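Local coordinates for 4-hydroxybutyrate CoA-transferase (Porphyromonas gingivalis, PDB 3EH7), which is a putative 4-hydroxybutyrate CoA-transferase of the acetyl-CoA hydrolase/transferase family that probably transfers coenzyme A between carboxylic acids, at residues Glu58-Leu63 / Asp100-Phe105; Leu118-Ala123 / Lys146-Ser151; Lys262-Gly267 / Pro301-Gln306; Asp308-Ile313 / Val342-Gly347. All blocks are in the same frame, centred on the assembly; numbering follows the deposited sequence. Where two conformers were deposited one is given.

How the interactions relate
Interactions 2 and 4 are buried, with no hydrogen bond across, and each packs a helix against the strand that precedes it within a beta-alpha-beta unit, one in each half of the chain. Interaction 1 is partly buried and relies on two waters, whereas interaction 3 lies at the surface and has a direct hydrogen bond. Neighbours share elements: Leu118 of interaction 2 packs on Tyr60 and Ile102 of interaction 1, at the same parallel sheet, and Thr263 of interaction 3 bonds the backbone of Asp308, which opens interaction 4. Phe105 of interaction 1 touches Val342, Asp343 and Arg346, linking the two halves. Interactions 1, 3 and 4 also reach the second subunit.

Interaction 1: residues Glu58-Leu63 / Asp100-Phe105; sequences EIYHML and DFIPVF
Tyr60 projects from strand 58-60, the outermost strand on one side of the six-stranded parallel, Rossmann-like sheet, and meets Ile102 and Val104 of the irregular segment 100-105. The apolar part of the contact is carried by the ring. Its CE1 lies 4.2 Å from CD1 of Ile102, a methyl that approaches obliquely, with the two side chains crossing at about a right angle. With CG anti to the backbone N (chi1 -179°), the phenol is carried away from the strand and its OH ends 4.4 Å from CG1 of Val104. Val109 of helix 109-114 packs on both Tyr60 and Val104, while Lys404 of the second subunit packs on Ile102.

The charged part is probably less favourable in itself. OE1 of Glu58 and OD2 of Asp100 stand 4.2 Å apart, their carboxylate planes differing by 15°. A salt bridge from Arg30 to OE2 of Glu58 probably offsets part of this like-charge proximity, and Asp100 is exposed to solvent.

No direct hydrogen bond joins the segments; two waters make the polar links instead. The first donates to OE2 of Glu58 at 2.5 Å and also to the backbone O of Asp100, so the acidic side chain is tied to the loop despite its acidic neighbour. The second connects the phenol to the loop backbone: it is 3.0 Å from OH of Tyr60, and it donates to O of Ile102 over 2.7 Å.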
loop_
_atom_site.group_PDB
_atom_site.type_symbol
_atom_site.label_atom_id
_atom_site.label_comp_id
_atom_site.label_asym_id
_atom_site.label_seq_id
_atom_site.Cartn_x
_atom_site.Cartn_y
_atom_site.Cartn_z
ATOM N N GLU A 58 -20.130 -9.715 -20.180
ATOM C CA GLU A 58 -18.787 -9.511 -19.659
ATOM C C GLU A 58 -18.471 -10.558 -18.607
ATOM O O GLU A 58 -19.192 -10.657 -17.621
ATOM C CB GLU A 58 -18.748 -8.129 -19.030
ATOM C CG GLU A 58 -17.401 -7.683 -18.536
ATOM C CD GLU A 58 -17.353 -6.176 -18.274
ATOM O OE1 GLU A 58 -17.975 -5.396 -19.035
ATOM O OE2 GLU A 58 -16.679 -5.779 -17.312
ATOM N N ILE A 59 -17.428 -11.358 -18.808
ATOM C CA ILE A 59 -17.074 -12.364 -17.815
ATOM C C ILE A 59 -16.095 -11.728 -16.869
ATOM O O ILE A 59 -15.064 -11.231 -17.304
ATOM C CB ILE A 59 -16.448 -13.630 -18.417
ATOM C CG1 ILE A 59 -17.428 -14.345 -19.366
ATOM C CG2 ILE A 59 -16.053 -14.580 -17.331
ATOM C CD1 ILE A 59 -18.696 -14.816 -18.740
ATOM N N TYR A 60 -16.420 -11.710 -15.581
ATOM C CA TYR A 60 -15.468 -11.218 -14.590
ATOM C C TYR A 60 -14.708 -12.404 -14.054
ATOM O O TYR A 60 -15.314 -13.321 -13.517
ATOM C CB TYR A 60 -16.163 -10.447 -13.450
ATOM C CG TYR A 60 -15.174 -9.924 -12.439
ATOM C CD1 TYR A 60 -14.451 -8.773 -12.682
ATOM C CD2 TYR A 60 -14.914 -10.621 -11.278
ATOM C CE1 TYR A 60 -13.512 -8.315 -11.777
ATOM C CE2 TYR A 60 -13.983 -10.182 -10.381
ATOM C CZ TYR A 60 -13.294 -9.022 -10.629
ATOM O OH TYR A 60 -12.368 -8.588 -9.719
ATOM N N HIS A 61 -13.380 -12.376 -14.192
ATOM C CA HIS A 61 -12.502 -13.451 -13.739
ATOM C C HIS A 61 -11.146 -12.857 -13.344
ATOM O O HIS A 61 -10.880 -11.681 -13.583
ATOM C CB HIS A 61 -12.306 -14.477 -14.848
ATOM C CG HIS A 61 -11.563 -13.932 -16.028
ATOM N ND1 HIS A 61 -10.199 -13.735 -16.014
ATOM C CD2 HIS A 61 -11.997 -13.493 -17.231
ATOM C CE1 HIS A 61 -9.822 -13.208 -17.164
ATOM N NE2 HIS A 61 -10.895 -13.045 -17.917
HETATM N N MSE A 62 -10.293 -13.664 -12.725
HETATM C CA MSE A 62 -8.963 -13.203 -12.361
HETATM C C MSE A 62 -7.916 -14.169 -12.846
HETATM O O MSE A 62 -6.969 -14.453 -12.142
HETATM C CB MSE A 62 -8.860 -13.052 -10.864
HETATM C CG MSE A 62 -9.784 -12.032 -10.349
HETATM SE SE MSE A 62 -9.521 -11.777 -8.446
HETATM C CE MSE A 62 -11.019 -10.699 -8.232
ATOM N N LEU A 63 -8.110 -14.676 -14.053
ATOM C CA LEU A 63 -7.199 -15.640 -14.646
ATOM C C LEU A 63 -6.309 -14.952 -15.658
ATOM O O LEU A 63 -6.685 -13.922 -16.238
ATOM C CB LEU A 63 -7.970 -16.738 -15.353
ATOM C CG LEU A 63 -9.008 -17.433 -14.480
ATOM C CD1 LEU A 63 -9.997 -18.206 -15.328
ATOM C CD2 LEU A 63 -8.292 -18.347 -13.435
ATOM N N ASP A 100 -11.285 -4.029 -20.414
ATOM C CA ASP A 100 -12.238 -4.303 -19.373
ATOM C C ASP A 100 -11.580 -4.719 -18.069
ATOM O O ASP A 100 -12.270 -4.976 -17.092
ATOM C CB ASP A 100 -13.182 -5.396 -19.835
ATOM C CG ASP A 100 -14.046 -4.955 -21.005
ATOM O OD1 ASP A 100 -14.064 -3.739 -21.361
ATOM O OD2 ASP A 100 -14.714 -5.848 -21.569
ATOM N N PHE A 101 -10.253 -4.776 -18.045
ATOM C CA PHE A 101 -9.538 -5.116 -16.815
ATOM C C PHE A 101 -9.845 -4.056 -15.757
ATOM O O PHE A 101 -9.866 -2.857 -16.069
ATOM C CB PHE A 101 -8.037 -5.209 -17.091
ATOM C CG PHE A 101 -7.222 -5.512 -15.880
ATOM C CD1 PHE A 101 -7.042 -6.817 -15.461
ATOM C CD2 PHE A 101 -6.613 -4.489 -15.164
ATOM C CE1 PHE A 101 -6.271 -7.101 -14.329
ATOM C CE2 PHE A 101 -5.855 -4.760 -14.047
ATOM C CZ PHE A 101 -5.675 -6.065 -13.627
ATOM N N ILE A 102 -10.099 -4.497 -14.530
ATOM C CA ILE A 102 -10.425 -3.582 -13.421
ATOM C C ILE A 102 -9.343 -3.659 -12.355
ATOM O O ILE A 102 -9.321 -4.599 -11.577
ATOM C CB ILE A 102 -11.773 -3.900 -12.764
ATOM C CG1 ILE A 102 -12.915 -3.854 -13.801
ATOM C CG2 ILE A 102 -12.086 -2.910 -11.623
ATOM C CD1 ILE A 102 -14.205 -4.504 -13.284
ATOM N N PRO A 103 -8.445 -2.653 -12.310
ATOM C CA PRO A 103 -7.405 -2.685 -11.245
ATOM C C PRO A 103 -8.022 -2.563 -9.846
ATOM O O PRO A 103 -8.838 -1.677 -9.581
ATOM C CB PRO A 103 -6.494 -1.485 -11.564
ATOM C CG PRO A 103 -6.957 -0.939 -12.896
ATOM C CD PRO A 103 -8.331 -1.481 -13.194
ATOM N N VAL A 104 -7.688 -3.485 -8.961
ATOM C CA VAL A 104 -8.257 -3.476 -7.631
ATOM C C VAL A 104 -7.332 -4.321 -6.777
ATOM O O VAL A 104 -6.654 -5.182 -7.302
ATOM C CB VAL A 104 -9.694 -4.057 -7.651
ATOM C CG1 VAL A 104 -9.672 -5.449 -8.203
ATOM C CG2 VAL A 104 -10.345 -3.985 -6.251
ATOM N N PHE A 105 -7.256 -4.058 -5.484
ATOM C CA PHE A 105 -6.574 -4.989 -4.589
ATOM C C PHE A 105 -7.488 -6.199 -4.395
ATOM O O PHE A 105 -8.676 -6.047 -4.197
ATOM C CB PHE A 105 -6.303 -4.367 -3.236
ATOM C CG PHE A 105 -5.209 -3.325 -3.239
ATOM C CD1 PHE A 105 -4.058 -3.502 -3.978
ATOM C CD2 PHE A 105 -5.337 -2.173 -2.448
ATOM C CE1 PHE A 105 -3.043 -2.542 -3.958
ATOM C CE2 PHE A 105 -4.325 -1.240 -2.404
ATOM C CZ PHE A 105 -3.173 -1.418 -3.181
HETATM O O HOH W 1 -14.893 -4.004 -17.027
HETATM O O HOH W 2 -10.280 -7.069 -11.275
#

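Interaction 2: residues Leu118-Ala123 / Lys146-Ser151; sequences LHIDVA and KPAAES
Ile120, just before strand 122-127, faces Ala148 of helix 145-151, and its atoms draw closer to the helix toward the tip. CB is 5.2 Å from CB of Ala148, too far for a direct touch. The CG2 branch comes to 4.7 Å from that same CB of Ala148, still short of close packing. On the other branch, CG1 stands beside the backbone N (chi1 -74°) and is still 5.0 Å from CB of Ala148, but the chain runs on nearly extended (chi2 158°), which brings CD1 to 3.9 Å from CB of Ala148.

Three residues on, inside strand 122-127, Ala123 makes the second touch. Its CB rests against the helix backbone, 3.8 Å from CA of Ala149, with N of Ala149 and O of Ala148 equally near. The small methyl groups let strand and helix come close, with 5.3 Å between CA of Ala123 and CA of Ala149. No hydrogen bond crosses this buried interface, where methyl groups meet each other and the helix backbone.

Helix 145-151 lies in the crossover between the adjacent parallel strands 122-127 and 154-160, a beta-alpha-beta unit. Ala32 of strand 30-33 touches both Ile120 and Ala148, and Ile113 of helix 109-114 packs on Ile120 as well.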
loop_
_atom_site.group_PDB
_atom_site.type_symbol
_atom_site.label_atom_id
_atom_site.label_comp_id
_atom_site.label_asym_id
_atom_site.label_seq_id
_atom_site.Cartn_x
_atom_site.Cartn_y
_atom_site.Cartn_z
ATOM N N LEU A 118 -18.410 -2.781 -8.111
ATOM C CA LEU A 118 -18.204 -3.792 -9.157
ATOM C C LEU A 118 -19.445 -4.638 -9.161
ATOM O O LEU A 118 -19.607 -5.506 -8.294
ATOM C CB LEU A 118 -16.962 -4.652 -8.871
ATOM C CG LEU A 118 -16.688 -5.886 -9.742
ATOM C CD1 LEU A 118 -16.384 -5.543 -11.165
ATOM C CD2 LEU A 118 -15.511 -6.636 -9.160
ATOM N N HIS A 119 -20.337 -4.365 -10.113
ATOM C CA HIS A 119 -21.645 -4.970 -10.128
ATOM C C HIS A 119 -21.594 -6.308 -10.846
ATOM O O HIS A 119 -21.076 -6.409 -11.966
ATOM C CB HIS A 119 -22.657 -4.034 -10.814
ATOM C CG HIS A 119 -24.020 -4.626 -10.979
ATOM N ND1 HIS A 119 -24.988 -4.556 -9.998
ATOM C CD2 HIS A 119 -24.575 -5.323 -12.002
ATOM C CE1 HIS A 119 -26.080 -5.180 -10.411
ATOM N NE2 HIS A 119 -25.857 -5.653 -11.626
ATOM N N ILE A 120 -22.174 -7.323 -10.218
ATOM C CA ILE A 120 -22.235 -8.649 -10.791
ATOM C C ILE A 120 -23.703 -9.034 -10.953
ATOM O O ILE A 120 -24.440 -9.145 -9.969
ATOM C CB ILE A 120 -21.509 -9.657 -9.896
ATOM C CG1 ILE A 120 -20.004 -9.460 -10.035
ATOM C CG2 ILE A 120 -21.920 -11.081 -10.254
ATOM C CD1 ILE A 120 -19.251 -9.994 -8.886
ATOM N N ASP A 121 -24.129 -9.258 -12.187
ATOM C CA ASP A 121 -25.497 -9.600 -12.411
ATOM C C ASP A 121 -25.749 -11.089 -12.165
ATOM O O ASP A 121 -26.838 -11.467 -11.725
ATOM C CB ASP A 121 -25.884 -9.241 -13.838
ATOM C CG ASP A 121 -25.757 -7.744 -14.125
ATOM O OD1 ASP A 121 -26.702 -6.998 -13.813
ATOM O OD2 ASP A 121 -24.717 -7.325 -14.659
ATOM N N VAL A 122 -24.758 -11.920 -12.489
ATOM C CA VAL A 122 -24.882 -13.368 -12.441
ATOM C C VAL A 122 -23.614 -13.970 -11.837
ATOM O O VAL A 122 -22.506 -13.581 -12.206
ATOM C CB VAL A 122 -25.115 -13.942 -13.830
ATOM C CG1 VAL A 122 -25.253 -15.463 -13.776
ATOM C CG2 VAL A 122 -26.361 -13.347 -14.426
ATOM N N ALA A 123 -23.787 -14.874 -10.873
ATOM C CA ALA A 123 -22.682 -15.635 -10.295
ATOM C C ALA A 123 -22.913 -17.081 -10.684
ATOM O O ALA A 123 -23.974 -17.647 -10.383
ATOM C CB ALA A 123 -22.655 -15.504 -8.767
ATOM N N LYS A 146 -17.464 -16.738 -3.450
ATOM C CA LYS A 146 -18.497 -16.752 -2.417
ATOM C C LYS A 146 -19.168 -15.388 -2.260
ATOM O O LYS A 146 -20.397 -15.318 -2.329
ATOM C CB LYS A 146 -17.939 -17.272 -1.094
ATOM C CG LYS A 146 -18.812 -17.061 0.146
ATOM C CD LYS A 146 -18.292 -17.944 1.284
ATOM C CE LYS A 146 -19.174 -17.963 2.476
ATOM N NZ LYS A 146 -19.125 -16.711 3.130
ATOM N N PRO A 147 -18.371 -14.312 -2.066
ATOM C CA PRO A 147 -18.951 -12.973 -2.071
ATOM C C PRO A 147 -19.801 -12.683 -3.312
ATOM O O PRO A 147 -20.855 -12.090 -3.176
ATOM C CB PRO A 147 -17.737 -12.065 -2.025
ATOM C CG PRO A 147 -16.699 -12.852 -1.306
ATOM C CD PRO A 147 -16.978 -14.289 -1.561
ATOM N N ALA A 148 -19.378 -13.138 -4.493
ATOM C CA ALA A 148 -20.188 -12.925 -5.697
ATOM C C ALA A 148 -21.546 -13.626 -5.580
ATOM O O ALA A 148 -22.585 -13.026 -5.859
ATOM C CB ALA A 148 -19.443 -13.384 -6.955
ATOM N N ALA A 149 -21.535 -14.885 -5.175
ATOM C CA ALA A 149 -22.763 -15.653 -5.000
ATOM C C ALA A 149 -23.679 -14.982 -3.965
ATOM O O ALA A 149 -24.891 -15.044 -4.085
ATOM C CB ALA A 149 -22.464 -17.078 -4.578
ATOM N N GLU A 150 -23.107 -14.333 -2.963
ATOM C CA GLU A 150 -23.934 -13.752 -1.926
ATOM C C GLU A 150 -24.515 -12.424 -2.328
ATOM O O GLU A 150 -25.380 -11.925 -1.643
ATOM C CB GLU A 150 -23.135 -13.578 -0.631
ATOM C CG GLU A 150 -22.772 -14.904 0.020
ATOM C CD GLU A 150 -21.725 -14.761 1.109
ATOM O OE1 GLU A 150 -21.021 -13.702 1.184
ATOM O OE2 GLU A 150 -21.591 -15.727 1.871
ATOM N N SER A 151 -24.004 -11.833 -3.407
ATOM C CA SER A 151 -24.480 -10.547 -3.864
ATOM C C SER A 151 -25.205 -10.514 -5.209
ATOM O O SER A 151 -25.921 -9.576 -5.459
ATOM C CB SER A 151 -23.313 -9.561 -3.925
ATOM O OG SER A 151 -23.074 -9.056 -2.636
#

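Interaction 3: residues Lys262-Gly267 / Pro301-Gln306; sequences KTLHPG and PRVIAQ
Thr263 donates a hydrogen bond from OG1 to the backbone O of Gln306 at 2.7 Å. The hydroxyl arrives in the carbonyl plane on a lone pair, at a C=O...O angle of 135°. The chi1 of Thr263, 53°, sets OG1 between the backbone N and the carbonyl carbon, where it can face O of Gln306. The same OG1 is also bonded to the backbone N of Asp308, so one hydroxyl grips the chain at two points on the way to strand 310-314.

Leu264 supplies the apolar part. Its CD2 lies 3.7 Å from O of Val303 and 3.8 Å from CG1 of Val303, the two side chains crossing at about a right angle. The other methyl, CD1, rests against the end of the Gln306 side chain. The carbonyl that CD2 touches is already engaged, since N of Gln306 donates to O of Val303 at 3.0 Å.

In the next shell, Lys262 folds back on its own loop: NZ donates to O of His265 at 2.9 Å. A bond to O of Ile239 ties the loop to strand 238-240. Tyr297 of helix 295-298 packs on both Leu264 and Val303.

The contact thus joins the loop before strand 269-271 of the nine-stranded mixed sheet to segment 301-306, which leads to strand 310-314 of the same sheet and packs Ile304 on Tyr344 of helix 341-350.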
loop_
_atom_site.group_PDB
_atom_site.type_symbol
_atom_site.label_atom_id
_atom_site.label_comp_id
_atom_site.label_asym_id
_atom_site.label_seq_id
_atom_site.Cartn_x
_atom_site.Cartn_y
_atom_site.Cartn_z
ATOM N N LYS A 262 1.340 -20.886 15.229
ATOM C CA LYS A 262 0.608 -19.788 14.609
ATOM C C LYS A 262 -0.133 -19.015 15.682
ATOM O O LYS A 262 -0.645 -19.603 16.608
ATOM C CB LYS A 262 -0.429 -20.304 13.626
ATOM C CG LYS A 262 0.127 -20.820 12.335
ATOM C CD LYS A 262 -1.013 -21.360 11.445
ATOM C CE LYS A 262 -1.751 -20.264 10.671
ATOM N NZ LYS A 262 -3.156 -20.669 10.301
ATOM N N THR A 263 -0.235 -17.701 15.514
ATOM C CA THR A 263 -0.937 -16.862 16.456
ATOM C C THR A 263 -2.348 -16.530 15.978
ATOM O O THR A 263 -3.103 -15.905 16.705
ATOM C CB THR A 263 -0.136 -15.593 16.689
ATOM O OG1 THR A 263 0.154 -15.009 15.414
ATOM C CG2 THR A 263 1.185 -15.959 17.458
ATOM N N LEU A 264 -2.691 -16.941 14.762
ATOM C CA LEU A 264 -4.051 -16.851 14.256
ATOM C C LEU A 264 -4.373 -18.203 13.645
ATOM O O LEU A 264 -3.561 -18.743 12.920
ATOM C CB LEU A 264 -4.166 -15.755 13.183
ATOM C CG LEU A 264 -5.596 -15.395 12.760
ATOM C CD1 LEU A 264 -6.376 -14.649 13.899
ATOM C CD2 LEU A 264 -5.562 -14.567 11.469
ATOM N N HIS A 265 -5.557 -18.726 13.925
ATOM C CA HIS A 265 -5.982 -20.017 13.423
ATOM C C HIS A 265 -4.918 -21.087 13.610
ATOM O O HIS A 265 -4.472 -21.685 12.630
ATOM C CB HIS A 265 -6.412 -19.907 11.954
ATOM C CG HIS A 265 -7.519 -18.925 11.745
ATOM N ND1 HIS A 265 -8.787 -19.107 12.272
ATOM C CD2 HIS A 265 -7.530 -17.714 11.146
ATOM C CE1 HIS A 265 -9.535 -18.057 11.973
ATOM N NE2 HIS A 265 -8.799 -17.196 11.286
ATOM N N PRO A 266 -4.516 -21.330 14.879
ATOM C CA PRO A 266 -3.491 -22.313 15.171
ATOM C C PRO A 266 -3.904 -23.703 14.748
ATOM O O PRO A 266 -5.085 -24.055 14.825
ATOM C CB PRO A 266 -3.303 -22.214 16.684
ATOM C CG PRO A 266 -4.537 -21.602 17.185
ATOM C CD PRO A 266 -5.052 -20.709 16.105
ATOM N N GLY A 267 -2.938 -24.450 14.223
ATOM C CA GLY A 267 -3.169 -25.791 13.723
ATOM C C GLY A 267 -3.924 -25.906 12.413
ATOM O O GLY A 267 -4.210 -27.011 11.979
ATOM N N PRO A 301 -4.494 -7.063 4.731
ATOM C CA PRO A 301 -3.214 -6.882 5.435
ATOM C C PRO A 301 -3.337 -6.884 6.964
ATOM O O PRO A 301 -2.452 -7.385 7.650
ATOM C CB PRO A 301 -2.724 -5.553 4.893
ATOM C CG PRO A 301 -3.270 -5.518 3.474
ATOM C CD PRO A 301 -4.673 -6.058 3.667
ATOM N N ARG A 302 -4.433 -6.349 7.499
ATOM C CA ARG A 302 -4.644 -6.343 8.955
ATOM C C ARG A 302 -4.884 -7.733 9.548
ATOM O O ARG A 302 -4.623 -7.955 10.708
ATOM C CB ARG A 302 -5.797 -5.419 9.313
ATOM C CG ARG A 302 -5.536 -3.971 8.869
ATOM C CD ARG A 302 -6.819 -3.186 8.832
ATOM N NE ARG A 302 -7.745 -3.709 7.834
ATOM C CZ ARG A 302 -8.939 -3.182 7.587
ATOM N NH1 ARG A 302 -9.359 -2.129 8.273
ATOM N NH2 ARG A 302 -9.735 -3.722 6.674
ATOM N N VAL A 303 -5.396 -8.664 8.746
ATOM C CA VAL A 303 -5.606 -10.042 9.202
ATOM C C VAL A 303 -4.328 -10.836 9.028
ATOM O O VAL A 303 -3.911 -11.576 9.929
ATOM C CB VAL A 303 -6.748 -10.739 8.432
ATOM C CG1 VAL A 303 -6.827 -12.211 8.838
ATOM C CG2 VAL A 303 -8.080 -9.998 8.688
ATOM N N ILE A 304 -3.710 -10.683 7.860
ATOM C CA ILE A 304 -2.423 -11.298 7.612
ATOM C C ILE A 304 -1.480 -10.945 8.759
ATOM O O ILE A 304 -0.799 -11.839 9.318
ATOM C CB ILE A 304 -1.781 -10.830 6.263
ATOM C CG1 ILE A 304 -2.635 -11.260 5.055
ATOM C CG2 ILE A 304 -0.369 -11.402 6.131
ATOM C CD1 ILE A 304 -2.347 -10.497 3.761
ATOM N N ALA A 305 -1.441 -9.663 9.124
ATOM C CA ALA A 305 -0.534 -9.163 10.198
ATOM C C ALA A 305 -0.683 -9.829 11.561
ATOM O O ALA A 305 0.244 -9.770 12.395
ATOM C CB ALA A 305 -0.717 -7.644 10.385
ATOM N N GLN A 306 -1.839 -10.434 11.821
ATOM C CA GLN A 306 -2.068 -11.079 13.100
ATOM C C GLN A 306 -1.344 -12.425 13.223
ATOM O O GLN A 306 -1.340 -13.005 14.309
ATOM C CB GLN A 306 -3.558 -11.302 13.314
ATOM C CG GLN A 306 -4.330 -10.009 13.541
ATOM C CD GLN A 306 -5.842 -10.194 13.462
ATOM O OE1 GLN A 306 -6.499 -9.623 12.584
ATOM N NE2 GLN A 306 -6.403 -10.915 14.411
#

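Interaction 4: residues Asp308-Ile313 / Val342-Gly347; sequences DNMVSI and VDYVRG
Ser312 and Tyr344 bring strand 310-313 and helix 342-347 together with their CA atoms 6.2 Å apart, the two axes running nearly antiparallel (153°) at a closest approach of 8.5 Å. Such opposed directions suit the beta-alpha-beta crossover in which helix 341-350 lies between the adjacent parallel strands 310-314 and 355-359.

The hydroxyl of Ser312 leans on the base of the tyrosine: a chi1 of 160° turns OG onto CB of Tyr344, 3.4 Å away, and the CB atoms of Ser312 and Tyr344 are 4.0 Å apart. Further out, selenomethionine Met310 curls back on itself, all three of its torsions being near -60°, and this places its terminal CE at the edge of the Tyr344 ring, near the ring plane and 4.3 Å from CD1 of Tyr344. Ile304 packs on both Met310 and Tyr344.

No hydrogen bond passes between the segments, and the buried polar ends are satisfied by other residues. The contact itself therefore rests on van der Waals packing, part of it a hydroxyl oxygen against a CH2 group, whereas a bond to Gln217 ties OG of Ser312 to strand 215-217 and one to Asn299 anchors the phenol end of Tyr344.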
loop_
_atom_site.group_PDB
_atom_site.type_symbol
_atom_site.label_atom_id
_atom_site.label_comp_id
_atom_site.label_asym_id
_atom_site.label_seq_id
_atom_site.Cartn_x
_atom_site.Cartn_y
_atom_site.Cartn_z
ATOM N N ASP A 308 2.061 -14.024 13.479
ATOM C CA ASP A 308 3.482 -13.700 13.681
ATOM C C ASP A 308 4.377 -14.444 12.689
ATOM O O ASP A 308 4.022 -15.527 12.233
ATOM C CB ASP A 308 3.948 -14.050 15.069
ATOM C CG ASP A 308 3.392 -13.135 16.118
ATOM O OD1 ASP A 308 2.636 -12.219 15.784
ATOM O OD2 ASP A 308 3.736 -13.346 17.299
ATOM N N ASN A 309 5.546 -13.856 12.416
ATOM C CA ASN A 309 6.593 -14.465 11.590
ATOM C C ASN A 309 6.138 -14.837 10.177
ATOM O O ASN A 309 6.439 -15.933 9.675
ATOM C CB ASN A 309 7.184 -15.673 12.323
ATOM C CG ASN A 309 7.732 -15.307 13.682
ATOM O OD1 ASN A 309 8.709 -14.576 13.772
ATOM N ND2 ASN A 309 7.119 -15.838 14.751
HETATM N N MSE A 310 5.450 -13.902 9.519
HETATM C CA MSE A 310 5.023 -14.102 8.146
HETATM C C MSE A 310 6.260 -14.144 7.268
HETATM O O MSE A 310 7.203 -13.365 7.450
HETATM C CB MSE A 310 4.096 -12.980 7.624
HETATM C CG MSE A 310 2.682 -13.058 8.050
HETATM SE SE MSE A 310 1.698 -14.590 7.475
HETATM C CE MSE A 310 2.135 -14.542 5.624
ATOM N N VAL A 311 6.250 -15.084 6.331
ATOM C CA VAL A 311 7.146 -15.054 5.197
ATOM C C VAL A 311 6.266 -15.212 3.977
ATOM O O VAL A 311 5.582 -16.230 3.802
ATOM C CB VAL A 311 8.236 -16.158 5.218
ATOM C CG1 VAL A 311 9.067 -16.062 3.959
ATOM C CG2 VAL A 311 9.125 -16.014 6.462
ATOM N N SER A 312 6.267 -14.161 3.160
ATOM C CA SER A 312 5.502 -14.124 1.944
ATOM C C SER A 312 6.478 -14.291 0.772
ATOM O O SER A 312 7.482 -13.600 0.726
ATOM C CB SER A 312 4.732 -12.800 1.881
ATOM O OG SER A 312 4.366 -12.526 0.560
ATOM N N ILE A 313 6.204 -15.243 -0.125
ATOM C CA ILE A 313 7.018 -15.482 -1.325
ATOM C C ILE A 313 6.163 -15.333 -2.573
ATOM O O ILE A 313 5.158 -16.031 -2.758
ATOM C CB ILE A 313 7.676 -16.904 -1.370
ATOM C CG1 ILE A 313 8.441 -17.218 -0.089
ATOM C CG2 ILE A 313 8.615 -17.025 -2.577
ATOM C CD1 ILE A 313 8.949 -18.687 0.008
ATOM N N VAL A 342 0.704 -8.039 -3.490
ATOM C CA VAL A 342 0.918 -6.816 -2.719
ATOM C C VAL A 342 0.174 -6.858 -1.393
ATOM O O VAL A 342 0.638 -6.288 -0.412
ATOM C CB VAL A 342 0.527 -5.558 -3.514
ATOM C CG1 VAL A 342 -0.952 -5.612 -3.921
ATOM C CG2 VAL A 342 0.853 -4.251 -2.715
ATOM N N ASP A 343 -0.967 -7.551 -1.331
ATOM C CA ASP A 343 -1.696 -7.677 -0.070
ATOM C C ASP A 343 -0.785 -8.308 0.971
ATOM O O ASP A 343 -0.764 -7.904 2.142
ATOM C CB ASP A 343 -2.972 -8.545 -0.201
ATOM C CG ASP A 343 -3.989 -8.018 -1.226
ATOM O OD1 ASP A 343 -3.821 -6.859 -1.712
ATOM O OD2 ASP A 343 -4.995 -8.765 -1.553
ATOM N N TYR A 344 -0.023 -9.312 0.540
ATOM C CA TYR A 344 0.873 -10.042 1.419
ATOM C C TYR A 344 2.167 -9.267 1.708
ATOM O O TYR A 344 2.709 -9.389 2.781
ATOM C CB TYR A 344 1.153 -11.463 0.873
ATOM C CG TYR A 344 -0.037 -12.352 1.114
ATOM C CD1 TYR A 344 -0.207 -13.030 2.334
ATOM C CD2 TYR A 344 -1.040 -12.442 0.176
ATOM C CE1 TYR A 344 -1.331 -13.792 2.575
ATOM C CE2 TYR A 344 -2.184 -13.191 0.427
ATOM C CZ TYR A 344 -2.321 -13.851 1.622
ATOM O OH TYR A 344 -3.462 -14.564 1.842
ATOM N N VAL A 345 2.638 -8.450 0.779
ATOM C CA VAL A 345 3.793 -7.596 1.085
ATOM C C VAL A 345 3.371 -6.666 2.207
ATOM O O VAL A 345 4.085 -6.513 3.204
ATOM C CB VAL A 345 4.234 -6.796 -0.136
ATOM C CG1 VAL A 345 5.304 -5.707 0.242
ATOM C CG2 VAL A 345 4.701 -7.745 -1.243
ATOM N N ARG A 346 2.160 -6.089 2.093
ATOM C CA ARG A 346 1.710 -5.136 3.100
ATOM C C ARG A 346 1.391 -5.802 4.428
ATOM O O ARG A 346 1.713 -5.250 5.471
ATOM C CB ARG A 346 0.554 -4.289 2.594
ATOM C CG ARG A 346 1.055 -3.240 1.624
ATOM C CD ARG A 346 -0.056 -2.542 0.913
ATOM N NE ARG A 346 0.469 -1.653 -0.108
ATOM C CZ ARG A 346 -0.192 -0.622 -0.627
ATOM N NH1 ARG A 346 -1.432 -0.317 -0.253
ATOM N NH2 ARG A 346 0.405 0.113 -1.540
ATOM N N GLY A 347 0.780 -6.988 4.392
ATOM C CA GLY A 347 0.515 -7.738 5.623
ATOM C C GLY A 347 1.805 -8.175 6.314
ATOM O O GLY A 347 1.908 -8.093 7.507
#